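Local coordinates for phage-related protein (Bordetella bronchiseptica RB50, PDB 3BJQ), which is of unproven function but probably serves as a coat protein of a phage, related to major capsid proteins, at residues E[124-137]-E[237-249]. Numbering follows the deposited sequence.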
ATOM      1  N   GLU E 124       2.772  -0.486  42.763  1.00 30.83           N
ATOM      2  CA  GLU E 124       1.594  -0.207  43.552  1.00 31.71           C
ATOM      3  C   GLU E 124       1.955   0.034  45.024  1.00 31.99           C
ATOM      4  O   GLU E 124       1.463   0.964  45.666  1.00 32.64           O
ATOM      5  CB  GLU E 124       0.596  -1.376  43.461  1.00 31.83           C
ATOM      6  CG  GLU E 124      -0.794  -1.044  44.074  1.00 25.52           C
ATOM      7  CD  GLU E 124      -1.695  -0.191  43.126  1.00 36.16           C
ATOM      8  OE1 GLU E 124      -1.179   0.332  42.118  1.00 27.52           O
ATOM      9  OE2 GLU E 124      -2.928  -0.060  43.379  1.00 31.24           O
ATOM     10  N   HIS E 125       2.808  -0.821  45.558  1.00 32.96           N
ATOM     11  CA  HIS E 125       3.222  -0.697  46.942  1.00 33.24           C
ATOM     12  C   HIS E 125       4.085   0.564  47.195  1.00 33.21           C
ATOM     13  O   HIS E 125       3.923   1.259  48.202  1.00 34.07           O
ATOM     14  CB  HIS E 125       3.976  -1.957  47.364  1.00 37.50           C
ATOM     15  CG  HIS E 125       4.306  -1.971  48.825  1.00 44.62           C
ATOM     16  ND1 HIS E 125       5.378  -1.280  49.352  1.00 53.33           N
ATOM     17  CD2 HIS E 125       3.666  -2.534  49.877  1.00 49.21           C
ATOM     18  CE1 HIS E 125       5.402  -1.445  50.665  1.00 52.14           C
ATOM     19  NE2 HIS E 125       4.370  -2.197  51.009  1.00 51.01           N
ATOM     20  N   GLU E 126       4.997   0.873  46.279  1.00 33.26           N
ATOM     21  CA  GLU E 126       5.816   2.083  46.426  1.00 35.06           C
ATOM     22  C   GLU E 126       5.005   3.374  46.324  1.00 32.84           C
ATOM     23  O   GLU E 126       5.326   4.364  46.950  1.00 33.06           O
ATOM     24  CB  GLU E 126       6.989   2.109  45.452  1.00 35.93           C
ATOM     25  CG  GLU E 126       8.308   1.859  46.175  1.00 49.80           C
ATOM     26  CD  GLU E 126       8.434   2.743  47.450  1.00 60.25           C
ATOM     27  OE1 GLU E 126       8.200   3.977  47.361  1.00 59.29           O
ATOM     28  OE2 GLU E 126       8.722   2.192  48.541  1.00 64.40           O
ATOM     29  N   CYS E 127       3.963   3.355  45.516  1.00 32.74           N
ATOM     30  CA  CYS E 127       3.080   4.492  45.410  1.00 31.69           C
ATOM     31  C   CYS E 127       2.320   4.726  46.725  1.00 32.60           C
ATOM     32  O   CYS E 127       2.245   5.856  47.223  1.00 32.25           O
ATOM     33  CB  CYS E 127       2.094   4.273  44.275  1.00 32.97           C
ATOM     34  SG  CYS E 127       2.836   4.421  42.634  1.00 31.93           S
ATOM     35  N   ALA E 128       1.744   3.652  47.263  1.00 31.01           N
ATOM     36  CA  ALA E 128       1.016   3.716  48.513  1.00 31.41           C
ATOM     37  C   ALA E 128       1.943   4.191  49.615  1.00 33.35           C
ATOM     38  O   ALA E 128       1.539   4.975  50.473  1.00 34.49           O
ATOM     39  CB  ALA E 128       0.405   2.342  48.866  1.00 30.32           C
ATOM     40  N   GLN E 129       3.190   3.719  49.576  1.00 35.76           N
ATOM     41  CA  GLN E 129       4.182   4.010  50.611  1.00 36.96           C
ATOM     42  C   GLN E 129       4.509   5.505  50.671  1.00 37.38           C
ATOM     43  O   GLN E 129       4.776   6.033  51.756  1.00 38.62           O
ATOM     44  CB  GLN E 129       5.424   3.142  50.349  1.00 39.44           C
ATOM     45  CG  GLN E 129       6.424   3.008  51.480  1.00 48.87           C
ATOM     46  CD  GLN E 129       5.885   2.239  52.679  1.00 61.30           C
ATOM     47  OE1 GLN E 129       4.819   1.616  52.614  1.00 66.75           O
ATOM     48  NE2 GLN E 129       6.627   2.273  53.783  1.00 66.51           N
ATOM     49  N   ILE E 130       4.425   6.184  49.520  1.00 36.44           N
ATOM     50  CA  ILE E 130       4.680   7.611  49.423  1.00 35.79           C
ATOM     51  C   ILE E 130       3.432   8.428  49.698  1.00 34.63           C
ATOM     52  O   ILE E 130       3.452   9.293  50.567  1.00 36.15           O
ATOM     53  CB  ILE E 130       5.215   8.001  48.027  1.00 35.81           C
ATOM     54  CG1 ILE E 130       6.606   7.414  47.795  1.00 38.54           C
ATOM     55  CG2 ILE E 130       5.303   9.501  47.904  1.00 33.62           C
ATOM     56  CD1 ILE E 130       7.034   7.556  46.383  1.00 38.76           C
ATOM     57  N   ALA E 131       2.362   8.178  48.952  1.00 32.61           N
ATOM     58  CA  ALA E 131       1.141   8.992  49.078  1.00 33.07           C
ATOM     59  C   ALA E 131       0.508   8.952  50.457  1.00 33.32           C
ATOM     60  O   ALA E 131      -0.029   9.960  50.905  1.00 33.82           O
ATOM     61  CB  ALA E 131       0.137   8.603  48.043  1.00 32.59           C
ATOM     62  N   LEU E 132       0.588   7.808  51.137  1.00 33.13           N
ATOM     63  CA  LEU E 132      -0.077   7.631  52.440  1.00 33.17           C
ATOM     64  C   LEU E 132       0.858   7.834  53.636  1.00 34.58           C
ATOM     65  O   LEU E 132       0.546   7.453  54.769  1.00 34.08           O
ATOM     66  CB  LEU E 132      -0.719   6.249  52.516  1.00 34.06           C
ATOM     67  CG  LEU E 132      -1.644   5.911  51.342  1.00 32.85           C
ATOM     68  CD1 LEU E 132      -2.321   4.553  51.598  1.00 31.95           C
ATOM     69  CD2 LEU E 132      -2.689   6.981  51.106  1.00 30.72           C
ATOM     70  N   ASP E 133       1.992   8.464  53.381  1.00 35.16           N
ATOM     71  CA  ASP E 133       2.967   8.766  54.410  1.00 35.85           C
ATOM     72  C   ASP E 133       2.674  10.153  54.967  1.00 37.41           C
ATOM     73  O   ASP E 133       2.859  11.149  54.251  1.00 36.75           O
ATOM     74  CB  ASP E 133       4.351   8.725  53.792  1.00 37.84           C
ATOM     75  CG  ASP E 133       5.449   8.983  54.786  1.00 43.46           C
ATOM     76  OD1 ASP E 133       5.156   9.218  55.972  1.00 41.22           O
ATOM     77  OD2 ASP E 133       6.619   8.986  54.350  1.00 46.91           O
ATOM     78  N   PRO E 134       2.188  10.226  56.237  1.00 37.28           N
ATOM     79  CA  PRO E 134       1.790  11.514  56.797  1.00 37.84           C
ATOM     80  C   PRO E 134       2.957  12.482  56.988  1.00 38.85           C
ATOM     81  O   PRO E 134       2.750  13.691  57.066  1.00 40.58           O
ATOM     82  CB  PRO E 134       1.169  11.127  58.137  1.00 39.53           C
ATOM     83  CG  PRO E 134       1.760   9.829  58.481  1.00 37.73           C
ATOM     84  CD  PRO E 134       1.980   9.127  57.198  1.00 36.65           C
ATOM     85  N   ALA E 135       4.167  11.951  57.067  1.00 39.49           N
ATOM     86  CA  ALA E 135       5.368  12.770  57.204  1.00 40.80           C
ATOM     87  C   ALA E 135       5.645  13.647  55.971  1.00 41.32           C
ATOM     88  O   ALA E 135       6.390  14.609  56.051  1.00 43.26           O
ATOM     89  CB  ALA E 135       6.571  11.885  57.481  1.00 41.43           C
ATOM     90  N   LYS E 136       5.033  13.330  54.839  1.00 40.41           N
ATOM     91  CA  LYS E 136       5.283  14.069  53.601  1.00 39.79           C
ATOM     92  C   LYS E 136       4.345  15.246  53.463  1.00 39.36           C
ATOM     93  O   LYS E 136       4.448  16.002  52.510  1.00 40.24           O
ATOM     94  CB  LYS E 136       5.084  13.164  52.388  1.00 40.69           C
ATOM     95  CG  LYS E 136       5.715  11.777  52.543  1.00 44.35           C
ATOM     96  CD  LYS E 136       7.152  11.758  52.190  1.00 50.07           C
ATOM     97  CE  LYS E 136       7.381  11.296  50.770  1.00 50.80           C
ATOM     98  NZ  LYS E 136       8.835  11.481  50.470  1.00 54.42           N
ATOM     99  N   TYR E 137       3.418  15.408  54.398  1.00 39.45           N
ATOM    100  CA  TYR E 137       2.427  16.467  54.297  1.00 37.85           C
ATOM    101  C   TYR E 137       2.584  17.455  55.429  1.00 38.62           C
ATOM    102  O   TYR E 137       2.997  17.076  56.522  1.00 40.23           O
ATOM    103  CB  TYR E 137       1.037  15.848  54.354  1.00 36.14           C
ATOM    104  CG  TYR E 137       0.775  14.888  53.227  1.00 36.79           C
ATOM    105  CD1 TYR E 137       0.274  15.342  52.007  1.00 36.52           C
ATOM    106  CD2 TYR E 137       1.064  13.536  53.361  1.00 34.61           C
ATOM    107  CE1 TYR E 137       0.050  14.481  50.967  1.00 36.46           C
ATOM    108  CE2 TYR E 137       0.838  12.657  52.316  1.00 36.03           C
ATOM    109  CZ  TYR E 137       0.325  13.138  51.124  1.00 33.97           C
ATOM    110  OH  TYR E 137       0.085  12.293  50.075  1.00 32.50           O
ATOM    111  N   PHE E 237      -3.681 -11.435  54.489  1.00 55.00           N
ATOM    112  CA  PHE E 237      -3.356 -10.388  53.483  1.00 51.53           C
ATOM    113  C   PHE E 237      -3.562  -8.956  54.000  1.00 49.70           C
ATOM    114  O   PHE E 237      -4.519  -8.710  54.719  1.00 50.83           O
ATOM    115  CB  PHE E 237      -4.231 -10.600  52.248  1.00 49.66           C
ATOM    116  CG  PHE E 237      -3.978 -11.896  51.547  1.00 47.75           C
ATOM    117  CD1 PHE E 237      -2.975 -12.001  50.597  1.00 44.64           C
ATOM    118  CD2 PHE E 237      -4.726 -13.030  51.859  1.00 52.78           C
ATOM    119  CE1 PHE E 237      -2.723 -13.208  49.972  1.00 48.10           C
ATOM    120  CE2 PHE E 237      -4.480 -14.241  51.225  1.00 46.69           C
ATOM    121  CZ  PHE E 237      -3.482 -14.326  50.283  1.00 46.08           C
ATOM    122  N   GLY E 238      -2.669  -8.021  53.645  1.00 47.30           N
ATOM    123  CA  GLY E 238      -2.820  -6.606  54.041  1.00 45.38           C
ATOM    124  C   GLY E 238      -3.193  -5.713  52.874  1.00 43.61           C
ATOM    125  O   GLY E 238      -2.691  -5.889  51.755  1.00 42.80           O
ATOM    126  N   ASP E 239      -4.060  -4.732  53.124  1.00 41.11           N
ATOM    127  CA  ASP E 239      -4.470  -3.790  52.077  1.00 38.89           C
ATOM    128  C   ASP E 239      -3.340  -2.823  51.787  1.00 37.85           C
ATOM    129  O   ASP E 239      -2.878  -2.131  52.696  1.00 38.32           O
ATOM    130  CB  ASP E 239      -5.695  -2.974  52.503  1.00 39.45           C
ATOM    131  CG  ASP E 239      -6.939  -3.827  52.737  1.00 42.34           C
ATOM    132  OD1 ASP E 239      -6.967  -4.974  52.310  1.00 46.08           O
ATOM    133  OD2 ASP E 239      -7.908  -3.348  53.349  1.00 53.88           O
ATOM    134  N   VAL E 240      -2.943  -2.730  50.519  1.00 35.15           N
ATOM    135  CA  VAL E 240      -1.844  -1.860  50.112  1.00 34.08           C
ATOM    136  C   VAL E 240      -2.192  -0.378  50.439  1.00 34.17           C
ATOM    137  O   VAL E 240      -1.338   0.400  50.837  1.00 32.57           O
ATOM    138  CB  VAL E 240      -1.522  -2.071  48.602  1.00 33.60           C
ATOM    139  CG1 VAL E 240      -0.469  -1.075  48.098  1.00 31.49           C
ATOM    140  CG2 VAL E 240      -1.096  -3.520  48.331  1.00 30.45           C
ATOM    141  N   TRP E 241      -3.458   0.001  50.250  1.00 33.44           N
ATOM    142  CA  TRP E 241      -3.879   1.392  50.454  1.00 32.42           C
ATOM    143  C   TRP E 241      -4.483   1.618  51.847  1.00 33.83           C
ATOM    144  O   TRP E 241      -5.127   2.656  52.108  1.00 33.82           O
ATOM    145  CB  TRP E 241      -4.842   1.806  49.331  1.00 32.68           C
ATOM    146  CG  TRP E 241      -4.151   1.768  48.049  1.00 30.10           C
ATOM    147  CD1 TRP E 241      -4.115   0.723  47.187  1.00 31.79           C
ATOM    148  CD2 TRP E 241      -3.332   2.796  47.475  1.00 33.14           C
ATOM    149  NE1 TRP E 241      -3.309   1.018  46.126  1.00 35.39           N
ATOM    150  CE2 TRP E 241      -2.823   2.289  46.263  1.00 30.15           C
ATOM    151  CE3 TRP E 241      -2.974   4.095  47.870  1.00 33.51           C
ATOM    152  CZ2 TRP E 241      -2.000   3.044  45.409  1.00 27.30           C
ATOM    153  CZ3 TRP E 241      -2.156   4.849  47.027  1.00 33.12           C
ATOM    154  CH2 TRP E 241      -1.672   4.320  45.816  1.00 31.36           C
ATOM    155  N   GLY E 242      -4.251   0.651  52.737  1.00 34.01           N
ATOM    156  CA  GLY E 242      -4.611   0.743  54.129  1.00 35.66           C
ATOM    157  C   GLY E 242      -6.061   1.098  54.347  1.00 36.08           C
ATOM    158  O   GLY E 242      -6.914   0.752  53.519  1.00 35.87           O
ATOM    159  N   PRO E 243      -6.360   1.765  55.474  1.00 35.87           N
ATOM    160  CA  PRO E 243      -7.717   2.217  55.756  1.00 36.81           C
ATOM    161  C   PRO E 243      -7.924   3.687  55.377  1.00 35.66           C
ATOM    162  O   PRO E 243      -8.855   4.326  55.854  1.00 36.06           O
ATOM    163  CB  PRO E 243      -7.798   2.033  57.272  1.00 37.97           C
ATOM    164  CG  PRO E 243      -6.417   2.355  57.743  1.00 38.30           C
ATOM    165  CD  PRO E 243      -5.461   2.091  56.597  1.00 36.89           C
ATOM    166  N   ASP E 244      -7.097   4.195  54.466  1.00 34.84           N
ATOM    167  CA  ASP E 244      -7.026   5.626  54.224  1.00 33.34           C
ATOM    168  C   ASP E 244      -7.855   6.157  53.066  1.00 31.16           C
ATOM    169  O   ASP E 244      -8.410   5.412  52.267  1.00 31.52           O
ATOM    170  CB  ASP E 244      -5.569   6.027  54.006  1.00 33.06           C
ATOM    171  CG  ASP E 244      -4.683   5.708  55.195  1.00 35.39           C
ATOM    172  OD1 ASP E 244      -5.189   5.516  56.330  1.00 36.84           O
ATOM    173  OD2 ASP E 244      -3.457   5.689  54.993  1.00 34.69           O
ATOM    174  N   VAL E 245      -7.958   7.486  53.037  1.00 31.89           N
ATOM    175  CA  VAL E 245      -8.555   8.220  51.927  1.00 30.91           C
ATOM    176  C   VAL E 245      -7.551   9.283  51.536  1.00 30.93           C
ATOM    177  O   VAL E 245      -6.855   9.801  52.400  1.00 33.43           O
ATOM    178  CB  VAL E 245      -9.892   8.828  52.329  1.00 30.22           C
ATOM    179  CG1 VAL E 245     -10.434   9.750  51.232  1.00 26.48           C
ATOM    180  CG2 VAL E 245     -10.860   7.682  52.654  1.00 29.52           C
ATOM    181  N   TRP E 246      -7.432   9.562  50.243  1.00 30.80           N
ATOM    182  CA  TRP E 246      -6.478  10.553  49.757  1.00 30.82           C
ATOM    183  C   TRP E 246      -7.147  11.360  48.642  1.00 30.83           C
ATOM    184  O   TRP E 246      -7.964  10.826  47.916  1.00 30.41           O
ATOM    185  CB  TRP E 246      -5.231   9.843  49.254  1.00 29.61           C
ATOM    186  CG  TRP E 246      -4.220  10.717  48.566  1.00 32.48           C
ATOM    187  CD1 TRP E 246      -3.108  11.289  49.128  1.00 31.65           C
ATOM    188  CD2 TRP E 246      -4.204  11.091  47.175  1.00 31.30           C
ATOM    189  NE1 TRP E 246      -2.422  11.999  48.183  1.00 30.58           N
ATOM    190  CE2 TRP E 246      -3.066  11.897  46.977  1.00 33.76           C
ATOM    191  CE3 TRP E 246      -5.046  10.828  46.082  1.00 32.50           C
ATOM    192  CZ2 TRP E 246      -2.744  12.450  45.732  1.00 33.55           C
ATOM    193  CZ3 TRP E 246      -4.734  11.378  44.845  1.00 32.96           C
ATOM    194  CH2 TRP E 246      -3.577  12.177  44.681  1.00 32.39           C
ATOM    195  N   LEU E 247      -6.799  12.636  48.531  1.00 30.71           N
ATOM    196  CA  LEU E 247      -7.279  13.502  47.455  1.00 31.77           C
ATOM    197  C   LEU E 247      -6.115  14.225  46.830  1.00 31.47           C
ATOM    198  O   LEU E 247      -5.216  14.631  47.531  1.00 31.64           O
ATOM    199  CB  LEU E 247      -8.168  14.606  47.980  1.00 32.46           C
ATOM    200  CG  LEU E 247      -9.671  14.417  48.114  1.00 42.31           C
ATOM    201  CD1 LEU E 247     -10.032  13.726  49.446  1.00 41.52           C
ATOM    202  CD2 LEU E 247     -10.261  15.816  48.032  1.00 39.45           C
ATOM    203  N   GLY E 248      -6.171  14.482  45.531  1.00 31.04           N
ATOM    204  CA  GLY E 248      -5.094  15.223  44.906  1.00 31.81           C
ATOM    205  C   GLY E 248      -5.451  15.791  43.567  1.00 31.15           C
ATOM    206  O   GLY E 248      -6.448  15.400  42.954  1.00 30.07           O
ATOM    207  N   TYR E 249      -4.662  16.775  43.160  1.00 32.40           N
ATOM    208  CA  TYR E 249      -4.652  17.244  41.785  1.00 31.63           C
ATOM    209  C   TYR E 249      -3.530  16.469  41.101  1.00 31.78           C
ATOM    210  O   TYR E 249      -2.362  16.601  41.466  1.00 32.04           O
ATOM    211  CB  TYR E 249      -4.408  18.753  41.645  1.00 33.24           C
ATOM    212  CG  TYR E 249      -4.191  19.101  40.202  1.00 29.36           C
ATOM    213  CD1 TYR E 249      -5.253  19.172  39.331  1.00 28.93           C
ATOM    214  CD2 TYR E 249      -2.909  19.284  39.687  1.00 29.29           C
ATOM    215  CE1 TYR E 249      -5.059  19.445  37.980  1.00 31.45           C
ATOM    216  CE2 TYR E 249      -2.705  19.550  38.336  1.00 28.89           C
ATOM    217  CZ  TYR E 249      -3.785  19.647  37.489  1.00 30.13           C
ATOM    218  OH  TYR E 249      -3.602  19.927  36.142  1.00 31.86           O
TER
HETATM  219  O   HOH W   1      -1.398   6.597  56.339  1.00 31.33           O
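W241 lies flat beneath the last turns of the helix, with A128 on its face: CB of A128 stands 3.9 Å from the centroid of the six-membered ring and only 7° off the ring normal, a clear CH-pi contact. V240 closes in beside it. With CG1 anti to the backbone N (chi1 174°), that methyl comes within 3.6 Å of A128 CB. At the ring edge, NE1 of W241 donates to E124 OE2 (3.0 Å, 153°), meeting the carboxylate from above its plane; the same carboxylate also accepts from the backbone N of I30 and G31, which fixes its rotation. W241, A128 and E124 form the tight, buried part; V240 is partly exposed.

L132, just past the helix and also partly exposed, crosses the indole and brings CD1 to 3.4 Å from W241 O. Here the fit is looser and wetter: a water lies within hydrogen-bonding distance of both L132 O and D244 OD2, while D244 OD1 accepts from the backbone N of D310. W246 and Y137 make a second buried but lightly bonded contact, W246 NE1 giving only a weak bond to Y137 OH (3.2 Å).

The turns 239-242 and 241-244 thus sit under the C-terminal end of helix 105-131. They link strand 237-239, outermost in this chain and paired with 221-230, to strand 245-248, which runs between 179-183 and 305-309 in the six-stranded mixed sheet.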